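Local coordinates for protein D-aminopeptidase (Bacillus subtilis, PDB 1HI9) that removes N-terminal D-amino acids from peptides as a two-zinc aminopeptidase, with its active sites inside a self-compartmentalizing decamer, at residues S6-I12 and L101-A105; W231-M235 and V263-L267. All blocks are in the same frame, centred on the assembly; numbering follows the deposited sequence.

Interaction 1: S6-I12 and L101-A105; sequences SVDMEGI and LGYHA. With ZN (zinc ion), chain F; ZN (zinc ion), chain G.
Val7 and Leu101 face each other as a parallel bridge: Leu101 N donates a hydrogen bond to Ser6 O (2.8 Å), and Asp8 N donates one to Leu101 O. These are the neighbouring strands 2-7 and 97-103 in the middle of an alpha/beta sheet. Past their C-terminal ends the chain builds the two-zinc site. A type I turn from Met9 to Ile12 then brings Gly11 N to Gly102 O at 2.9 Å. Both glycines lie where a CB would collide with the other segment. Ser6 OG and Tyr103 OH share a hydrogen bond of 2.7 Å. Ser59 also bonds to Ser6 OG, and Asn137 to Tyr103 OH.

The carboxylate of Asp8 spans the metals, OD2 on the first zinc, which His104 also binds, and OD1 on the second. Glu10 lies alongside His104, its carboxylate turned 73° from the imidazole plane. It binds the second zinc through OE1, with OE2 a longer 2.8 Å from the same ion. Glu133 completes the first zinc's protein ligands and His60 the second's. One water bridges the two ions. His104 CG sits between the backbone N and the carbonyl carbon (chi1 52°), which turns the ring toward the metals. The ring of His115, the active-site nucleophile, stacks on it. His104 ND1 donates to Ala105 O almost straight (177°), in the ring plane. This fixes the ring's rotation and directs NE2 at the first zinc, 1.9 Å away.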
loop_
_atom_site.group_PDB
_atom_site.type_symbol
_atom_site.label_atom_id
_atom_site.label_comp_id
_atom_site.label_asym_id
_atom_site.label_seq_id
_atom_site.Cartn_x
_atom_site.Cartn_y
_atom_site.Cartn_z
ATOM N N SER A 6 15.666 -20.693 29.994
ATOM C CA SER A 6 15.669 -19.490 29.179
ATOM C C SER A 6 15.667 -20.015 27.759
ATOM O O SER A 6 16.597 -20.715 27.353
ATOM C CB SER A 6 16.924 -18.663 29.424
ATOM O OG SER A 6 16.969 -17.555 28.541
ATOM N N VAL A 7 14.622 -19.691 27.003
ATOM C CA VAL A 7 14.528 -20.173 25.632
ATOM C C VAL A 7 14.591 -19.079 24.571
ATOM O O VAL A 7 13.722 -18.209 24.507
ATOM C CB VAL A 7 13.222 -20.973 25.404
ATOM C CG1 VAL A 7 13.296 -21.710 24.072
ATOM C CG2 VAL A 7 12.999 -21.950 26.548
ATOM N N ASP A 8 15.628 -19.142 23.737
ATOM C CA ASP A 8 15.813 -18.202 22.640
ATOM C C ASP A 8 15.352 -18.935 21.376
ATOM O O ASP A 8 14.952 -20.101 21.446
ATOM C CB ASP A 8 17.290 -17.814 22.518
ATOM C CG ASP A 8 17.483 -16.407 21.993
ATOM O OD1 ASP A 8 16.493 -15.778 21.571
ATOM O OD2 ASP A 8 18.631 -15.925 21.998
ATOM N N MET A 9 15.417 -18.273 20.225
ATOM C CA MET A 9 14.964 -18.901 18.976
ATOM C C MET A 9 16.001 -19.235 17.912
ATOM O O MET A 9 15.904 -20.278 17.273
ATOM C CB MET A 9 13.909 -18.025 18.303
ATOM C CG MET A 9 12.506 -18.561 18.397
ATOM S SD MET A 9 11.397 -17.652 17.351
ATOM C CE MET A 9 10.714 -18.946 16.377
ATOM N N GLU A 10 16.964 -18.342 17.694
ATOM C CA GLU A 10 17.962 -18.549 16.652
ATOM C C GLU A 10 18.671 -19.892 16.709
ATOM O O GLU A 10 19.046 -20.449 15.677
ATOM C CB GLU A 10 19.000 -17.429 16.668
ATOM C CG GLU A 10 18.467 -16.071 16.240
ATOM C CD GLU A 10 17.733 -15.343 17.352
ATOM O OE1 GLU A 10 17.612 -15.910 18.455
ATOM O OE2 GLU A 10 17.284 -14.199 17.123
ATOM N N GLY A 11 18.852 -20.410 17.913
ATOM C CA GLY A 11 19.523 -21.680 18.070
ATOM C C GLY A 11 18.603 -22.882 18.036
ATOM O O GLY A 11 19.066 -24.012 18.132
ATOM N N ILE A 12 17.297 -22.664 17.903
ATOM C CA ILE A 12 16.364 -23.779 17.852
ATOM C C ILE A 12 16.714 -24.654 16.661
ATOM O O ILE A 12 17.213 -24.176 15.631
ATOM C CB ILE A 12 14.915 -23.299 17.722
ATOM C CG1 ILE A 12 14.505 -22.576 18.998
ATOM C CG2 ILE A 12 13.993 -24.470 17.463
ATOM C CD1 ILE A 12 14.613 -23.416 20.248
ATOM N N LEU A 101 18.201 -22.781 26.248
ATOM C CA LEU A 101 17.744 -23.496 25.049
ATOM C C LEU A 101 17.626 -22.592 23.831
ATOM O O LEU A 101 17.202 -21.443 23.936
ATOM C CB LEU A 101 16.373 -24.123 25.317
ATOM C CG LEU A 101 16.083 -25.549 24.860
ATOM C CD1 LEU A 101 14.609 -25.823 25.096
ATOM C CD2 LEU A 101 16.429 -25.759 23.403
ATOM N N GLY A 102 17.980 -23.131 22.670
ATOM C CA GLY A 102 17.897 -22.363 21.447
ATOM C C GLY A 102 18.834 -21.176 21.406
ATOM O O GLY A 102 18.537 -20.162 20.770
ATOM N N TYR A 103 19.968 -21.290 22.093
ATOM C CA TYR A 103 20.934 -20.208 22.096
ATOM C C TYR A 103 21.785 -20.175 20.833
ATOM O O TYR A 103 21.856 -21.143 20.069
ATOM C CB TYR A 103 21.809 -20.290 23.343
ATOM C CG TYR A 103 21.211 -19.543 24.523
ATOM C CD1 TYR A 103 19.883 -19.740 24.897
ATOM C CD2 TYR A 103 21.962 -18.630 25.244
ATOM C CE1 TYR A 103 19.320 -19.033 25.962
ATOM C CE2 TYR A 103 21.411 -17.921 26.310
ATOM C CZ TYR A 103 20.097 -18.123 26.661
ATOM O OH TYR A 103 19.565 -17.398 27.697
ATOM N N HIS A 104 22.428 -19.035 20.626
ATOM C CA HIS A 104 23.262 -18.813 19.448
ATOM C C HIS A 104 24.577 -18.175 19.843
ATOM O O HIS A 104 24.745 -17.752 20.974
ATOM C CB HIS A 104 22.518 -17.892 18.469
ATOM C CG HIS A 104 22.028 -16.629 19.108
ATOM N ND1 HIS A 104 22.855 -15.563 19.388
ATOM C CD2 HIS A 104 20.803 -16.287 19.574
ATOM C CE1 HIS A 104 22.164 -14.615 19.996
ATOM N NE2 HIS A 104 20.916 -15.031 20.120
ATOM N N ALA A 105 25.493 -18.101 18.883
ATOM C CA ALA A 105 26.803 -17.520 19.100
ATOM C C ALA A 105 26.707 -16.013 19.297
ATOM O O ALA A 105 25.774 -15.358 18.792
ATOM C CB ALA A 105 27.692 -17.831 17.924
HETATM ZN ZN ZN F . 19.617 -14.306 21.315
HETATM ZN ZN ZN G . 16.824 -14.289 19.870
HETATM O O HOH W 1 18.392 -25.457 20.926
HETATM O O HOH W 2 18.472 -12.608 20.845
#

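Interaction 2: W231-M235 and V263-L267; sequences WANLM and VMTEL
The indole of Trp231 lies with one face against the backbone of Leu267, whose carbonyl oxygen sits above the ring plane and toward its rim. Trp231 CG is the nearest ring atom, 3.4 Å from Leu267 O. The contact is made over the face, so this carbonyl gets no N-H from the indole. Leu267 CD2 comes up to the benzene part of the ring, 4.1 Å from Trp231 CE3. The two side chains cross at a slant. Arg270 and Thr271 of the same chain and Val82 of a neighbouring subunit also touch the tryptophan.

Leu267 buries the most surface in this contact. Its other methyl, CD1, points back into the end of helix 226-232, where it lies 3.6 Å from Trp231 O and also touches Ala232 CA and Met235 CB. A type I turn from Ala232 to Met235 follows the helix and carries Met235 on past this leucine to Val263 and Met264.

Met235 reaches out with CG anti to its backbone N (chi1 -168°) and chi2 extended, then bends at chi3. The sulfur thus meets Val263, with SD 3.5 Å from CG1. The terminal methyl turns to Met264, with the two CE atoms 3.6 Å apart. Met235 crosses each of these partners at about a right angle. Ala232 is small enough for close approach, its CB lying 3.9 Å from Met264 CB.

No hydrogen bond joins the two segments. Met264 also touches Leu219, Ile221 and Phe249, while Ala232 rests on Phe223. A salt bridge from Glu266 to Arg270 of a neighbouring subunit lies beside the contact. This is apolar helix-to-helix packing beside the antiparallel sheet, at a subunit interface of the decamer.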
loop_
_atom_site.group_PDB
_atom_site.type_symbol
_atom_site.label_atom_id
_atom_site.label_comp_id
_atom_site.label_asym_id
_atom_site.label_seq_id
_atom_site.Cartn_x
_atom_site.Cartn_y
_atom_site.Cartn_z
ATOM N N TRP A 231 24.375 7.399 21.324
ATOM C CA TRP A 231 23.070 7.183 21.939
ATOM C C TRP A 231 23.229 6.585 23.341
ATOM O O TRP A 231 22.678 7.100 24.314
ATOM C CB TRP A 231 22.209 6.246 21.083
ATOM C CG TRP A 231 21.228 6.943 20.152
ATOM C CD1 TRP A 231 21.313 7.053 18.784
ATOM C CD2 TRP A 231 19.993 7.576 20.525
ATOM N NE1 TRP A 231 20.205 7.705 18.292
ATOM C CE2 TRP A 231 19.383 8.034 19.332
ATOM C CE3 TRP A 231 19.349 7.793 21.746
ATOM C CZ2 TRP A 231 18.150 8.702 19.332
ATOM C CZ3 TRP A 231 18.119 8.459 21.746
ATOM C CH2 TRP A 231 17.533 8.902 20.543
ATOM N N ALA A 232 23.981 5.494 23.438
ATOM C CA ALA A 232 24.192 4.835 24.725
ATOM C C ALA A 232 24.902 5.760 25.718
ATOM O O ALA A 232 24.601 5.761 26.918
ATOM C CB ALA A 232 25.010 3.557 24.535
ATOM N N ASN A 233 25.840 6.550 25.209
ATOM C CA ASN A 233 26.600 7.462 26.041
ATOM C C ASN A 233 25.743 8.581 26.635
ATOM O O ASN A 233 26.241 9.455 27.346
ATOM C CB ASN A 233 27.768 8.037 25.234
ATOM C CG ASN A 233 28.743 8.805 26.095
ATOM O OD1 ASN A 233 29.041 8.399 27.226
ATOM N ND2 ASN A 233 29.260 9.910 25.568
ATOM N N LEU A 234 24.450 8.544 26.345
ATOM C CA LEU A 234 23.515 9.530 26.868
ATOM C C LEU A 234 23.132 9.122 28.290
ATOM O O LEU A 234 22.792 9.961 29.119
ATOM C CB LEU A 234 22.261 9.566 26.003
ATOM C CG LEU A 234 21.918 10.818 25.201
ATOM C CD1 LEU A 234 23.159 11.470 24.620
ATOM C CD2 LEU A 234 20.947 10.416 24.104
ATOM N N MET A 235 23.186 7.825 28.569
ATOM C CA MET A 235 22.829 7.328 29.888
ATOM C C MET A 235 23.828 7.779 30.944
ATOM O O MET A 235 25.040 7.646 30.765
ATOM C CB MET A 235 22.758 5.807 29.884
ATOM C CG MET A 235 22.118 5.232 31.131
ATOM S SD MET A 235 22.016 3.441 31.099
ATOM C CE MET A 235 23.620 3.008 31.844
ATOM N N VAL A 263 19.220 -0.906 28.820
ATOM C CA VAL A 263 19.012 0.491 28.466
ATOM C C VAL A 263 19.944 0.976 27.352
ATOM O O VAL A 263 19.481 1.577 26.383
ATOM C CB VAL A 263 19.184 1.394 29.702
ATOM C CG1 VAL A 263 19.079 2.858 29.302
ATOM C CG2 VAL A 263 18.110 1.053 30.723
ATOM N N MET A 264 21.246 0.726 27.497
ATOM C CA MET A 264 22.227 1.134 26.496
ATOM C C MET A 264 21.947 0.535 25.124
ATOM O O MET A 264 22.078 1.226 24.117
ATOM C CB MET A 264 23.642 0.749 26.939
ATOM C CG MET A 264 24.255 1.686 27.986
ATOM S SD MET A 264 25.887 1.083 28.598
ATOM C CE MET A 264 25.379 0.390 30.072
ATOM N N THR A 265 21.571 -0.740 25.067
ATOM C CA THR A 265 21.276 -1.342 23.775
ATOM C C THR A 265 19.953 -0.784 23.238
ATOM O O THR A 265 19.794 -0.583 22.032
ATOM C CB THR A 265 21.197 -2.898 23.869
ATOM O OG1 THR A 265 20.230 -3.299 24.864
ATOM C CG2 THR A 265 22.553 -3.462 24.229
ATOM N N GLU A 266 19.007 -0.535 24.140
ATOM C CA GLU A 266 17.715 0.016 23.739
ATOM C C GLU A 266 17.927 1.393 23.087
ATOM O O GLU A 266 17.285 1.736 22.093
ATOM C CB GLU A 266 16.786 0.159 24.953
ATOM C CG GLU A 266 15.367 0.536 24.581
ATOM C CD GLU A 266 14.664 -0.569 23.805
ATOM O OE1 GLU A 266 13.706 -0.266 23.078
ATOM O OE2 GLU A 266 15.063 -1.748 23.922
ATOM N N LEU A 267 18.834 2.178 23.655
ATOM C CA LEU A 267 19.130 3.493 23.112
ATOM C C LEU A 267 19.826 3.357 21.768
ATOM O O LEU A 267 19.531 4.090 20.817
ATOM C CB LEU A 267 20.033 4.274 24.063
ATOM C CG LEU A 267 19.414 4.674 25.406
ATOM C CD1 LEU A 267 20.492 5.130 26.365
ATOM C CD2 LEU A 267 18.386 5.774 25.183
#

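In the fold
Strand 2-7 comes first and leads straight into the zinc ligands. Helix 28-48 and strands 53-58 and 76-80 follow before strand 97-103 returns beside it, so interaction 1 closes a long loop within the mixed sheet. The chain then visits the antiparallel sheet with strands 121-126 and 129-131, returns to the mixed sheet for 148-152, 169-176 and 181-184, and re-enters the antiparallel one with 218-223. Interaction 2 closes a shorter loop, from helix 226-232 through strands 238-240 and 246-250 to helix 254-268. The contacts neither nest nor cross. The centres of interactions 1 and 2 are about 25 Å apart. Interaction 1 brings three zinc ligands together at the ends of neighbouring strands; interaction 2 joins two helices.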